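Local structure of TsrE (Streptomyces laurentii, 7CWW) at residues D20-V25 with P53-R58; K7-S12 with R68-R73; V143-M148 with V231-Y236; W15-D20 with A76-T81. The protein probably acts as a cyclase in the biosynthesis of a thiopeptide antibiotic. All blocks are in the same frame, centred on the assembly; numbering follows the deposited sequence.

In the fold
Contacts 1, 2 and 4 lie together on one side of the chain's centre, their centres 9 to 12 Å apart. Strand 5-11, helix 15-35, strands 39-49 and 52-61 and helix 65-78 follow in that order, and the antiparallel sheet runs 5-11, 52-61, 39-49. Contact 1 packs the first helix on the middle strand, contact 2 the second helix on strand 5-11, and contact 4 joins the two helices. Along the chain contact 1 falls within the spans of contacts 2 and 4, which interlock. Contact 3 comes later, about 26 Å from contact 1 between centres. Three contacts thus build the N-terminal alpha/beta unit, while contact 3 belongs to the helical part that holds the polyether.

Contact 1: D20-V25 with P53-R58; sequences DLLLDV and PFLRLR
Leu-22 reaches from helix 20-25 to Leu-55 and Leu-57, which point to the same face of strand 53-58. Its CB starts the contact beside the methyl CD2 of Leu-55, at 4.4 Å. The next bond puts CG anti to the backbone N (chi1 -171°), and from there the branch splits toward two different residues of the strand. CD2 meets CD1 of Leu-55 at 4.2 Å, while CD1 spreads along the strand to CD2 of Leu-57 at 4.3 Å. One forked side chain therefore spans two strand residues that are two positions apart. Leu-22 and Leu-55 cross at about a right angle, methyl against methyl. The preceding residue, Leu-21, is a looser neighbour, its CB 4.6 Å from CD2 of Leu-55. Nothing polar takes part: the contact rests on dispersion and on the removal of three buried leucines from water. The alternation of the strand sends Phe-54, Arg-56 and Arg-58 to the other face, and there Arg-56 forms salt bridges with Glu-47 and Asp-8. Strand 52-61 is the middle strand, flanked by 5-11 and 39-49, and Tyr-44 of the latter touches both Leu-22 and Leu-57 under helix 15-35.

Contact 2: K7-S12 with R68-R73; sequences KDLTVS and RRLKSR
Leu-9 packs against Leu-70 and Lys-71 in an apolar strand-to-helix contact, made where helix 65-78 lies over strand 5-11, the neighbour of strand 52-61 in the sheet. The leucine divides its two methyls between the helix residues. CD2 presses on CB of Leu-70 at 3.9 Å and comes within 4.2 Å of that residue's CD1. The other methyl, CD1, touches the lysine chain where it passes at a slant, 3.6 Å from CE and 4.0 Å from CG of Lys-71. What makes the lysine available is its shape: CG stands anti to the carbonyl carbon (chi1 -71°) and the chain is extended beyond it, so that the methylenes span Leu-9. The leucine in turn has CG anti to its backbone N (chi1 164°), which aims both methyls at the helix. Phe-88, in a neighbouring loop, touches both Leu-9 and Lys-71, and Leu-29 of helix 15-35 touches Leu-70. Through its backbone Leu-9 is also bonded to Leu-57 of the adjoining strand. No hydrogen bond or salt bridge joins the two segments. The lysine thus contributes as a hydrocarbon, with its ammonium carried beyond the leucine, and the hold of helix on strand comes from shape and burial; charge pairing is left to side chains such as Arg-69, which forms a salt bridge with Glu-38.

Contact 3: V143-M148 with V231-Y236; sequences VCTGVM and VRLRDY
Met-148 supplies most of the van der Waals packing, laying its sulfur on Arg-234 and its methyl CE against Leu-233. Its chain leaves with CG anti to the backbone N, then bends at chi2 (-88°) and again at chi3, which turns the terminal methyl toward Leu-233. CE lands on CD2 of Leu-233 at 3.7 Å, and SD lies against the aliphatic root of the arginine, 3.7 Å from CB of Arg-234. One turn earlier, CG2 of Thr-145 meets the same leucine methyl, CD2 of Leu-233, at 4.0 Å, with the two side chains crossing at about a right angle.

The polar ends of Thr-145 and Arg-234 find partners outside the two segments. The hydroxyl of Thr-145 bonds to the carbonyl of Phe-141, one turn back, and to Trp-229 NE1; the guanidinium of Arg-234 uses NH1 on the carbonyls of Pro-215 and Gly-217.

The two helix segments run in roughly the same direction, crossing at -30° with axes 11.0 Å apart at closest. The polyether touches Gly-146 on helix 131-149, while Leu-233 of helix 224-245 is also packed by Phe-112 of helix 106-127 and by Ala-316, Tyr-319 and Thr-320 of helix 308-326.

Contact 4: W15-D20 with A76-T81; sequences WSVQED and AHVGPT
His-77 and Asp-20 are brought together by their first torsions: CG of the histidine stands anti to its backbone N (chi1 -168°), whereas that of the aspartate stands anti to its carbonyl carbon (chi1 -66°). The imidazole thereby reaches across, and its CE1 rests 4.0 Å from CB of Asp-20. It is the methylene of the aspartate that does the touching, for the carboxylate is turned elsewhere: OD2 of Asp-20 remains 6.1 Å from ND1 of His-77, and OD1 forms a salt bridge with Arg-128. This carbon contact lies at the surface.

One turn before Asp-20, Val-17 meets Val-78, the residue after His-77, by single methyls, with CG1 of Val-17 at 4.2 Å from CG1 of Val-78. The approach is light, and no hydrogen bond spans the segments. Both helix 65-78 residues also lean on Leu-21 of the first helix, and His-77 reaches on to Asp-24 and Val-25, so the contact continues along helix 15-35. Gly-79, with a positive phi (93°), is the first residue to leave helical geometry, and Pro-80 follows.

Two helices side by side on one face of an antiparallel sheet, reached in the order strand, helix, strand, strand, helix with strand order 1-3-2, are consistent with the beta-alpha-beta-beta-alpha part of a ferredoxin-like fold.

Contact 1: D20-V25 with P53-R58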
loop_
_atom_site.group_PDB
_atom_site.type_symbol
_atom_site.label_atom_id
_atom_site.label_comp_id
_atom_site.label_asym_id
_atom_site.label_seq_id
_atom_site.Cartn_x
_atom_site.Cartn_y
_atom_site.Cartn_z
ATOM N N ASP A 20 -3.218 -8.163 18.662
ATOM C CA ASP A 20 -3.734 -9.170 19.595
ATOM C C ASP A 20 -5.261 -9.230 19.566
ATOM O O ASP A 20 -5.852 -10.313 19.489
ATOM C CB ASP A 20 -3.256 -8.868 21.021
ATOM C CG ASP A 20 -1.749 -9.011 21.186
ATOM O OD1 ASP A 20 -1.136 -9.869 20.509
ATOM O OD2 ASP A 20 -1.177 -8.261 22.006
ATOM N N LEU A 21 -5.919 -8.067 19.654
ATOM C CA LEU A 21 -7.382 -8.035 19.639
ATOM C C LEU A 21 -7.932 -8.585 18.335
ATOM O O LEU A 21 -8.947 -9.296 18.315
ATOM C CB LEU A 21 -7.876 -6.605 19.846
ATOM C CG LEU A 21 -7.687 -6.026 21.237
ATOM C CD1 LEU A 21 -7.996 -4.531 21.216
ATOM C CD2 LEU A 21 -8.591 -6.780 22.201
ATOM N N LEU A 22 -7.288 -8.245 17.229
ATOM C CA LEU A 22 -7.748 -8.711 15.929
ATOM C C LEU A 22 -7.658 -10.231 15.826
ATOM O O LEU A 22 -8.633 -10.899 15.451
ATOM C CB LEU A 22 -6.917 -8.028 14.845
ATOM C CG LEU A 22 -7.278 -8.144 13.374
ATOM C CD1 LEU A 22 -8.744 -7.821 13.119
ATOM C CD2 LEU A 22 -6.384 -7.171 12.627
ATOM N N LEU A 23 -6.497 -10.798 16.161
ATOM C CA LEU A 23 -6.297 -12.233 15.976
ATOM C C LEU A 23 -7.004 -13.063 17.036
ATOM O O LEU A 23 -7.443 -14.183 16.745
ATOM C CB LEU A 23 -4.808 -12.573 15.984
ATOM C CG LEU A 23 -3.958 -11.865 14.930
ATOM C CD1 LEU A 23 -2.486 -12.250 15.085
ATOM C CD2 LEU A 23 -4.472 -12.218 13.558
ATOM N N ASP A 24 -7.107 -12.555 18.262
ATOM C CA ASP A 24 -7.595 -13.366 19.371
ATOM C C ASP A 24 -9.037 -13.081 19.769
ATOM O O ASP A 24 -9.659 -13.937 20.400
ATOM C CB ASP A 24 -6.689 -13.181 20.594
ATOM C CG ASP A 24 -5.253 -13.611 20.317
ATOM O OD1 ASP A 24 -5.037 -14.398 19.360
ATOM O OD2 ASP A 24 -4.347 -13.164 21.049
ATOM N N VAL A 25 -9.584 -11.916 19.422
ATOM C CA VAL A 25 -10.930 -11.544 19.853
ATOM C C VAL A 25 -11.813 -11.245 18.644
ATOM O O VAL A 25 -12.868 -11.862 18.462
ATOM C CB VAL A 25 -10.876 -10.331 20.809
ATOM C CG1 VAL A 25 -12.279 -9.912 21.256
ATOM C CG2 VAL A 25 -10.009 -10.639 22.010
ATOM N N PRO A 53 -3.426 5.687 17.566
ATOM C CA PRO A 53 -3.732 4.602 16.619
ATOM C C PRO A 53 -5.037 3.897 16.971
ATOM O O PRO A 53 -5.403 3.789 18.145
ATOM C CB PRO A 53 -2.539 3.649 16.779
ATOM C CG PRO A 53 -1.436 4.492 17.358
ATOM C CD PRO A 53 -2.109 5.534 18.210
ATOM N N PHE A 54 -5.746 3.400 15.950
ATOM C CA PHE A 54 -6.946 2.639 16.258
ATOM C C PHE A 54 -7.197 1.551 15.222
ATOM O O PHE A 54 -6.801 1.654 14.054
ATOM C CB PHE A 54 -8.201 3.533 16.409
ATOM C CG PHE A 54 -8.600 4.291 15.158
ATOM C CD1 PHE A 54 -9.522 3.755 14.262
ATOM C CD2 PHE A 54 -8.116 5.574 14.924
ATOM C CE1 PHE A 54 -9.921 4.468 13.119
ATOM C CE2 PHE A 54 -8.510 6.293 13.799
ATOM C CZ PHE A 54 -9.419 5.743 12.896
ATOM N N LEU A 55 -7.816 0.479 15.708
ATOM C CA LEU A 55 -8.355 -0.593 14.888
ATOM C C LEU A 55 -9.809 -0.273 14.575
ATOM O O LEU A 55 -10.594 0.024 15.485
ATOM C CB LEU A 55 -8.260 -1.925 15.631
ATOM C CG LEU A 55 -8.888 -3.158 14.980
ATOM C CD1 LEU A 55 -8.084 -3.537 13.724
ATOM C CD2 LEU A 55 -8.943 -4.325 15.967
ATOM N N ARG A 56 -10.154 -0.300 13.295
ATOM C CA ARG A 56 -11.526 -0.084 12.840
ATOM C C ARG A 56 -12.103 -1.416 12.388
ATOM O O ARG A 56 -11.481 -2.123 11.589
ATOM C CB ARG A 56 -11.592 0.928 11.681
ATOM C CG ARG A 56 -13.028 1.152 11.147
ATOM C CD ARG A 56 -13.088 1.992 9.867
ATOM N NE ARG A 56 -12.377 3.270 10.018
ATOM C CZ ARG A 56 -12.863 4.331 10.661
ATOM N NH1 ARG A 56 -14.071 4.299 11.222
ATOM N NH2 ARG A 56 -12.139 5.437 10.745
ATOM N N LEU A 57 -13.297 -1.751 12.878
ATOM C CA LEU A 57 -14.005 -2.949 12.437
ATOM C C LEU A 57 -15.283 -2.509 11.746
ATOM O O LEU A 57 -16.114 -1.822 12.345
ATOM C CB LEU A 57 -14.298 -3.889 13.609
ATOM C CG LEU A 57 -13.001 -4.319 14.317
ATOM C CD1 LEU A 57 -13.245 -4.985 15.654
ATOM C CD2 LEU A 57 -12.185 -5.240 13.407
ATOM N N ARG A 58 -15.425 -2.872 10.481
ATOM C CA ARG A 58 -16.576 -2.464 9.693
ATOM C C ARG A 58 -17.309 -3.704 9.210
ATOM O O ARG A 58 -16.698 -4.616 8.650
ATOM C CB ARG A 58 -16.162 -1.588 8.513
ATOM C CG ARG A 58 -17.318 -0.842 7.922
ATOM C CD ARG A 58 -16.852 0.415 7.257
ATOM N NE ARG A 58 -17.891 0.937 6.391
ATOM C CZ ARG A 58 -18.781 1.847 6.768
ATOM N NH1 ARG A 58 -19.694 2.277 5.905
ATOM N NH2 ARG A 58 -18.748 2.336 8.001
#

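Contact 2: K7-S12 with R68-R73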
loop_
_atom_site.group_PDB
_atom_site.type_symbol
_atom_site.label_atom_id
_atom_site.label_comp_id
_atom_site.label_asym_id
_atom_site.label_seq_id
_atom_site.Cartn_x
_atom_site.Cartn_y
_atom_site.Cartn_z
ATOM N N LYS A 7 -22.350 -1.192 10.338
ATOM C CA LYS A 7 -21.758 -0.924 11.642
ATOM C C LYS A 7 -20.291 -0.553 11.474
ATOM O O LYS A 7 -19.644 -0.955 10.508
ATOM C CB LYS A 7 -21.875 -2.138 12.592
ATOM C CG LYS A 7 -23.224 -2.826 12.570
ATOM C CD LYS A 7 -24.309 -1.974 13.212
ATOM C CE LYS A 7 -25.641 -2.715 13.185
ATOM N NZ LYS A 7 -26.695 -2.001 13.952
ATOM N N ASP A 8 -19.766 0.198 12.442
ATOM C CA ASP A 8 -18.416 0.758 12.379
ATOM C C ASP A 8 -17.945 0.987 13.807
ATOM O O ASP A 8 -18.545 1.780 14.538
ATOM C CB ASP A 8 -18.402 2.071 11.563
ATOM C CG ASP A 8 -17.001 2.700 11.446
ATOM O OD1 ASP A 8 -15.991 2.026 11.677
ATOM O OD2 ASP A 8 -16.913 3.896 11.106
ATOM N N LEU A 9 -16.886 0.287 14.208
ATOM C CA LEU A 9 -16.392 0.330 15.580
ATOM C C LEU A 9 -14.911 0.660 15.529
ATOM O O LEU A 9 -14.179 0.052 14.747
ATOM C CB LEU A 9 -16.619 -1.026 16.284
ATOM C CG LEU A 9 -15.854 -1.308 17.574
ATOM C CD1 LEU A 9 -16.196 -0.221 18.592
ATOM C CD2 LEU A 9 -16.210 -2.677 18.136
ATOM N N THR A 10 -14.466 1.618 16.342
ATOM C CA THR A 10 -13.052 1.969 16.390
ATOM C C THR A 10 -12.531 1.743 17.803
ATOM O O THR A 10 -13.206 2.064 18.790
ATOM C CB THR A 10 -12.777 3.423 15.919
ATOM O OG1 THR A 10 -13.482 4.364 16.730
ATOM C CG2 THR A 10 -13.200 3.616 14.431
ATOM N N VAL A 11 -11.344 1.149 17.891
ATOM C CA VAL A 11 -10.741 0.764 19.158
ATOM C C VAL A 11 -9.363 1.395 19.222
ATOM O O VAL A 11 -8.447 0.965 18.505
ATOM C CB VAL A 11 -10.643 -0.754 19.316
ATOM C CG1 VAL A 11 -10.332 -1.092 20.791
ATOM C CG2 VAL A 11 -11.934 -1.415 18.808
ATOM N N SER A 12 -9.213 2.405 20.082
ATOM C CA SER A 12 -8.025 3.261 20.110
ATOM C C SER A 12 -7.043 2.713 21.134
ATOM O O SER A 12 -7.049 3.093 22.306
ATOM C CB SER A 12 -8.422 4.702 20.415
ATOM O OG SER A 12 -9.037 5.279 19.271
ATOM N N ARG A 68 -21.872 -4.767 20.297
ATOM C CA ARG A 68 -21.816 -4.711 21.755
ATOM C C ARG A 68 -21.024 -5.883 22.310
ATOM O O ARG A 68 -20.216 -5.712 23.234
ATOM C CB ARG A 68 -23.234 -4.681 22.320
ATOM C CG ARG A 68 -23.914 -3.329 22.078
ATOM C CD ARG A 68 -25.434 -3.413 22.101
ATOM N NE ARG A 68 -26.022 -2.076 22.004
ATOM C CZ ARG A 68 -26.082 -1.367 20.878
ATOM N NH1 ARG A 68 -25.607 -1.866 19.737
ATOM N NH2 ARG A 68 -26.625 -0.157 20.889
ATOM N N ARG A 69 -21.228 -7.077 21.742
ATOM C CA ARG A 69 -20.433 -8.238 22.141
ATOM C C ARG A 69 -18.953 -8.001 21.874
ATOM O O ARG A 69 -18.103 -8.326 22.715
ATOM C CB ARG A 69 -20.932 -9.487 21.406
ATOM C CG ARG A 69 -20.253 -10.788 21.794
ATOM C CD ARG A 69 -20.776 -11.963 20.920
ATOM N NE ARG A 69 -22.208 -11.827 20.661
ATOM C CZ ARG A 69 -22.769 -11.851 19.454
ATOM N NH1 ARG A 69 -22.025 -12.025 18.370
ATOM N NH2 ARG A 69 -24.084 -11.692 19.335
ATOM N N LEU A 70 -18.633 -7.405 20.719
ATOM C CA LEU A 70 -17.251 -7.067 20.389
ATOM C C LEU A 70 -16.634 -6.155 21.441
ATOM O O LEU A 70 -15.541 -6.431 21.952
ATOM C CB LEU A 70 -17.188 -6.384 19.022
ATOM C CG LEU A 70 -16.880 -7.242 17.811
ATOM C CD1 LEU A 70 -17.122 -6.423 16.539
ATOM C CD2 LEU A 70 -15.450 -7.769 17.908
ATOM N N LYS A 71 -17.311 -5.045 21.758
ATOM C CA LYS A 71 -16.792 -4.112 22.757
ATOM C C LYS A 71 -16.554 -4.808 24.089
ATOM O O LYS A 71 -15.516 -4.609 24.740
ATOM C CB LYS A 71 -17.767 -2.938 22.955
ATOM C CG LYS A 71 -17.840 -1.953 21.783
ATOM C CD LYS A 71 -18.553 -0.665 22.212
ATOM C CE LYS A 71 -18.672 0.340 21.074
ATOM N NZ LYS A 71 -19.378 1.569 21.549
ATOM N N SER A 72 -17.512 -5.626 24.527
ATOM C CA SER A 72 -17.394 -6.174 25.867
ATOM C C SER A 72 -16.278 -7.214 25.926
ATOM O O SER A 72 -15.587 -7.330 26.944
ATOM C CB SER A 72 -18.741 -6.765 26.310
ATOM O OG SER A 72 -18.591 -7.617 27.431
ATOM N N ARG A 73 -16.063 -7.944 24.827
ATOM C CA ARG A 73 -14.990 -8.935 24.792
ATOM C C ARG A 73 -13.620 -8.296 24.596
ATOM O O ARG A 73 -12.606 -8.863 25.029
ATOM C CB ARG A 73 -15.253 -9.964 23.700
ATOM C CG ARG A 73 -16.451 -10.831 24.038
ATOM C CD ARG A 73 -16.520 -12.041 23.182
ATOM N NE ARG A 73 -17.694 -12.844 23.502
ATOM C CZ ARG A 73 -18.121 -13.847 22.743
ATOM N NH1 ARG A 73 -17.454 -14.153 21.637
ATOM N NH2 ARG A 73 -19.202 -14.540 23.088
#

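Contact 3: V143-M148 with V231-Y236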
loop_
_atom_site.group_PDB
_atom_site.type_symbol
_atom_site.label_atom_id
_atom_site.label_comp_id
_atom_site.label_asym_id
_atom_site.label_seq_id
_atom_site.Cartn_x
_atom_site.Cartn_y
_atom_site.Cartn_z
ATOM N N VAL A 143 7.732 -6.403 -4.183
ATOM C CA VAL A 143 8.529 -6.635 -5.395
ATOM C C VAL A 143 7.653 -7.236 -6.490
ATOM O O VAL A 143 7.611 -6.748 -7.631
ATOM C CB VAL A 143 9.740 -7.536 -5.085
ATOM C CG1 VAL A 143 10.355 -8.061 -6.369
ATOM C CG2 VAL A 143 10.799 -6.777 -4.263
ATOM N N CYS A 144 6.934 -8.308 -6.149
ATOM C CA CYS A 144 6.060 -8.974 -7.101
ATOM C C CYS A 144 4.948 -8.070 -7.622
ATOM O O CYS A 144 4.567 -8.188 -8.793
ATOM C CB CYS A 144 5.472 -10.212 -6.430
ATOM S SG CYS A 144 6.780 -11.434 -6.121
ATOM N N THR A 145 4.415 -7.168 -6.787
ATOM C CA THR A 145 3.338 -6.307 -7.270
ATOM C C THR A 145 3.814 -5.396 -8.400
ATOM O O THR A 145 3.101 -5.198 -9.396
ATOM C CB THR A 145 2.765 -5.491 -6.114
ATOM O OG1 THR A 145 2.112 -6.380 -5.205
ATOM C CG2 THR A 145 1.739 -4.470 -6.616
ATOM N N GLY A 146 5.016 -4.832 -8.268
ATOM C CA GLY A 146 5.542 -3.979 -9.324
ATOM C C GLY A 146 5.745 -4.707 -10.644
ATOM O O GLY A 146 5.555 -4.119 -11.712
ATOM N N VAL A 147 6.115 -5.990 -10.587
ATOM C CA VAL A 147 6.269 -6.804 -11.800
ATOM C C VAL A 147 4.910 -7.213 -12.359
ATOM O O VAL A 147 4.702 -7.221 -13.576
ATOM C CB VAL A 147 7.136 -8.039 -11.481
ATOM C CG1 VAL A 147 7.311 -8.924 -12.740
ATOM C CG2 VAL A 147 8.497 -7.598 -10.923
ATOM N N MET A 148 3.970 -7.569 -11.481
ATOM C CA MET A 148 2.665 -8.050 -11.932
ATOM C C MET A 148 1.878 -6.951 -12.648
ATOM O O MET A 148 1.199 -7.211 -13.651
ATOM C CB MET A 148 1.866 -8.578 -10.729
ATOM C CG MET A 148 0.475 -9.164 -11.097
ATOM S SD MET A 148 -0.830 -7.869 -11.110
ATOM C CE MET A 148 -1.060 -7.623 -9.356
ATOM N N VAL A 231 -2.693 -12.796 -6.886
ATOM C CA VAL A 231 -3.815 -13.266 -7.697
ATOM C C VAL A 231 -5.074 -12.466 -7.367
ATOM O O VAL A 231 -5.869 -12.141 -8.258
ATOM C CB VAL A 231 -4.033 -14.792 -7.543
ATOM C CG1 VAL A 231 -2.795 -15.563 -8.027
ATOM C CG2 VAL A 231 -4.360 -15.174 -6.111
ATOM N N ARG A 232 -5.272 -12.124 -6.092
ATOM C CA ARG A 232 -6.446 -11.335 -5.728
ATOM C C ARG A 232 -6.366 -9.922 -6.301
ATOM O O ARG A 232 -7.327 -9.436 -6.905
ATOM C CB ARG A 232 -6.598 -11.317 -4.214
ATOM C CG ARG A 232 -6.971 -12.688 -3.680
ATOM C CD ARG A 232 -7.677 -12.612 -2.348
ATOM N NE ARG A 232 -8.018 -13.956 -1.893
ATOM C CZ ARG A 232 -9.222 -14.508 -2.001
ATOM N NH1 ARG A 232 -10.226 -13.830 -2.549
ATOM N NH2 ARG A 232 -9.419 -15.748 -1.564
ATOM N N LEU A 233 -5.224 -9.247 -6.143
ATOM C CA LEU A 233 -5.109 -7.912 -6.734
ATOM C C LEU A 233 -5.266 -7.978 -8.243
ATOM O O LEU A 233 -5.957 -7.150 -8.846
ATOM C CB LEU A 233 -3.774 -7.260 -6.368
ATOM C CG LEU A 233 -3.571 -5.811 -6.832
ATOM C CD1 LEU A 233 -4.583 -4.813 -6.186
ATOM C CD2 LEU A 233 -2.124 -5.357 -6.564
ATOM N N ARG A 234 -4.648 -8.978 -8.875
ATOM C CA ARG A 234 -4.728 -9.081 -10.326
ATOM C C ARG A 234 -6.155 -9.354 -10.792
ATOM O O ARG A 234 -6.562 -8.866 -11.851
ATOM C CB ARG A 234 -3.768 -10.165 -10.812
ATOM C CG ARG A 234 -3.699 -10.309 -12.324
ATOM C CD ARG A 234 -2.740 -11.435 -12.683
ATOM N NE ARG A 234 -3.262 -12.753 -12.310
ATOM C CZ ARG A 234 -2.550 -13.878 -12.365
ATOM N NH1 ARG A 234 -1.279 -13.843 -12.748
ATOM N NH2 ARG A 234 -3.104 -15.041 -12.050
ATOM N N ASP A 235 -6.928 -10.114 -10.011
ATOM C CA ASP A 235 -8.345 -10.328 -10.318
ATOM C C ASP A 235 -9.123 -9.017 -10.334
ATOM O O ASP A 235 -10.140 -8.905 -11.025
ATOM C CB ASP A 235 -8.976 -11.258 -9.282
ATOM C CG ASP A 235 -8.637 -12.719 -9.504
ATOM O OD1 ASP A 235 -8.140 -13.068 -10.594
ATOM O OD2 ASP A 235 -8.873 -13.515 -8.570
ATOM N N TYR A 236 -8.690 -8.029 -9.549
ATOM C CA TYR A 236 -9.378 -6.746 -9.489
ATOM C C TYR A 236 -8.972 -5.785 -10.594
ATOM O O TYR A 236 -9.676 -4.794 -10.815
ATOM C CB TYR A 236 -9.124 -6.074 -8.131
ATOM C CG TYR A 236 -10.145 -6.503 -7.104
ATOM C CD1 TYR A 236 -10.174 -7.815 -6.639
ATOM C CD2 TYR A 236 -11.105 -5.616 -6.630
ATOM C CE1 TYR A 236 -11.124 -8.231 -5.704
ATOM C CE2 TYR A 236 -12.059 -6.028 -5.692
ATOM C CZ TYR A 236 -12.063 -7.334 -5.248
ATOM O OH TYR A 236 -13.000 -7.751 -4.331
#

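Contact 4: W15-D20 with A76-T81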
loop_
_atom_site.group_PDB
_atom_site.type_symbol
_atom_site.label_atom_id
_atom_site.label_comp_id
_atom_site.label_asym_id
_atom_site.label_seq_id
_atom_site.Cartn_x
_atom_site.Cartn_y
_atom_site.Cartn_z
ATOM N N TRP A 15 -0.622 -0.090 18.488
ATOM C CA TRP A 15 -0.619 -0.967 17.315
ATOM C C TRP A 15 -0.511 -2.438 17.697
ATOM O O TRP A 15 -1.181 -3.293 17.107
ATOM C CB TRP A 15 0.536 -0.607 16.375
ATOM C CG TRP A 15 0.544 0.807 15.880
ATOM C CD1 TRP A 15 1.426 1.798 16.240
ATOM C CD2 TRP A 15 -0.341 1.388 14.917
ATOM N NE1 TRP A 15 1.125 2.963 15.572
ATOM C CE2 TRP A 15 0.053 2.736 14.744
ATOM C CE3 TRP A 15 -1.434 0.903 14.186
ATOM C CZ2 TRP A 15 -0.603 3.605 13.862
ATOM C CZ3 TRP A 15 -2.093 1.768 13.309
ATOM C CH2 TRP A 15 -1.670 3.105 13.156
ATOM N N SER A 16 0.367 -2.768 18.647
ATOM C CA SER A 16 0.568 -4.177 18.980
ATOM C C SER A 16 -0.681 -4.772 19.623
ATOM O O SER A 16 -1.011 -5.944 19.390
ATOM C CB SER A 16 1.768 -4.331 19.910
ATOM O OG SER A 16 1.490 -3.733 21.168
ATOM N N VAL A 17 -1.390 -3.974 20.427
ATOM C CA VAL A 17 -2.618 -4.441 21.060
ATOM C C VAL A 17 -3.725 -4.608 20.024
ATOM O O VAL A 17 -4.549 -5.527 20.132
ATOM C CB VAL A 17 -3.022 -3.474 22.185
ATOM C CG1 VAL A 17 -4.319 -3.929 22.861
ATOM C CG2 VAL A 17 -1.897 -3.363 23.211
ATOM N N GLN A 18 -3.760 -3.744 19.001
ATOM C CA GLN A 18 -4.701 -3.946 17.900
ATOM C C GLN A 18 -4.526 -5.322 17.287
ATOM O O GLN A 18 -5.505 -5.986 16.934
ATOM C CB GLN A 18 -4.507 -2.888 16.814
ATOM C CG GLN A 18 -4.788 -1.458 17.266
ATOM C CD GLN A 18 -4.432 -0.492 16.174
ATOM O OE1 GLN A 18 -4.343 -0.885 15.010
ATOM N NE2 GLN A 18 -4.218 0.776 16.531
ATOM N N GLU A 19 -3.277 -5.757 17.130
ATOM C CA GLU A 19 -3.024 -7.043 16.495
ATOM C C GLU A 19 -3.550 -8.181 17.362
ATOM O O GLU A 19 -4.250 -9.075 16.869
ATOM C CB GLU A 19 -1.522 -7.186 16.230
ATOM C CG GLU A 19 -1.092 -8.483 15.572
ATOM C CD GLU A 19 0.401 -8.489 15.271
ATOM O OE1 GLU A 19 0.897 -7.480 14.708
ATOM O OE2 GLU A 19 1.076 -9.482 15.634
ATOM N N ASP A 20 -3.218 -8.163 18.662
ATOM C CA ASP A 20 -3.734 -9.170 19.595
ATOM C C ASP A 20 -5.261 -9.230 19.566
ATOM O O ASP A 20 -5.852 -10.313 19.489
ATOM C CB ASP A 20 -3.256 -8.868 21.021
ATOM C CG ASP A 20 -1.749 -9.011 21.186
ATOM O OD1 ASP A 20 -1.136 -9.869 20.509
ATOM O OD2 ASP A 20 -1.177 -8.261 22.006
ATOM N N ALA A 76 -12.665 -7.452 28.119
ATOM C CA ALA A 76 -12.211 -8.612 28.882
ATOM C C ALA A 76 -10.779 -8.988 28.517
ATOM O O ALA A 76 -9.993 -9.386 29.384
ATOM C CB ALA A 76 -13.150 -9.799 28.653
ATOM N N HIS A 77 -10.423 -8.861 27.242
ATOM C CA HIS A 77 -9.103 -9.286 26.793
ATOM C C HIS A 77 -8.014 -8.361 27.322
ATOM O O HIS A 77 -7.010 -8.822 27.876
ATOM C CB HIS A 77 -9.067 -9.337 25.267
ATOM C CG HIS A 77 -7.856 -10.018 24.710
ATOM N ND1 HIS A 77 -6.761 -9.324 24.240
ATOM C CD2 HIS A 77 -7.573 -11.330 24.538
ATOM C CE1 HIS A 77 -5.855 -10.179 23.802
ATOM N NE2 HIS A 77 -6.322 -11.404 23.972
ATOM N N VAL A 78 -8.191 -7.050 27.152
ATOM C CA VAL A 78 -7.166 -6.101 27.578
ATOM C C VAL A 78 -7.032 -6.063 29.095
ATOM O O VAL A 78 -5.947 -5.790 29.621
ATOM C CB VAL A 78 -7.479 -4.712 27.003
ATOM C CG1 VAL A 78 -7.486 -4.768 25.497
ATOM C CG2 VAL A 78 -8.836 -4.288 27.471
ATOM N N GLY A 79 -8.111 -6.340 29.821
ATOM C CA GLY A 79 -8.082 -6.299 31.262
ATOM C C GLY A 79 -8.507 -4.947 31.793
ATOM O O GLY A 79 -8.719 -3.997 31.036
ATOM N N PRO A 80 -8.631 -4.829 33.119
ATOM C CA PRO A 80 -9.063 -3.554 33.714
ATOM C C PRO A 80 -8.045 -2.433 33.578
ATOM O O PRO A 80 -8.309 -1.325 34.060
ATOM C CB PRO A 80 -9.289 -3.912 35.194
ATOM C CG PRO A 80 -9.281 -5.414 35.257
ATOM C CD PRO A 80 -8.396 -5.859 34.143
ATOM N N THR A 81 -6.899 -2.679 32.937
ATOM C CA THR A 81 -5.863 -1.657 32.848
ATOM C C THR A 81 -6.309 -0.483 31.977
ATOM O O THR A 81 -6.208 0.677 32.394
ATOM C CB THR A 81 -4.560 -2.274 32.328
ATOM O OG1 THR A 81 -3.637 -1.234 31.987
ATOM C CG2 THR A 81 -4.808 -3.159 31.110
#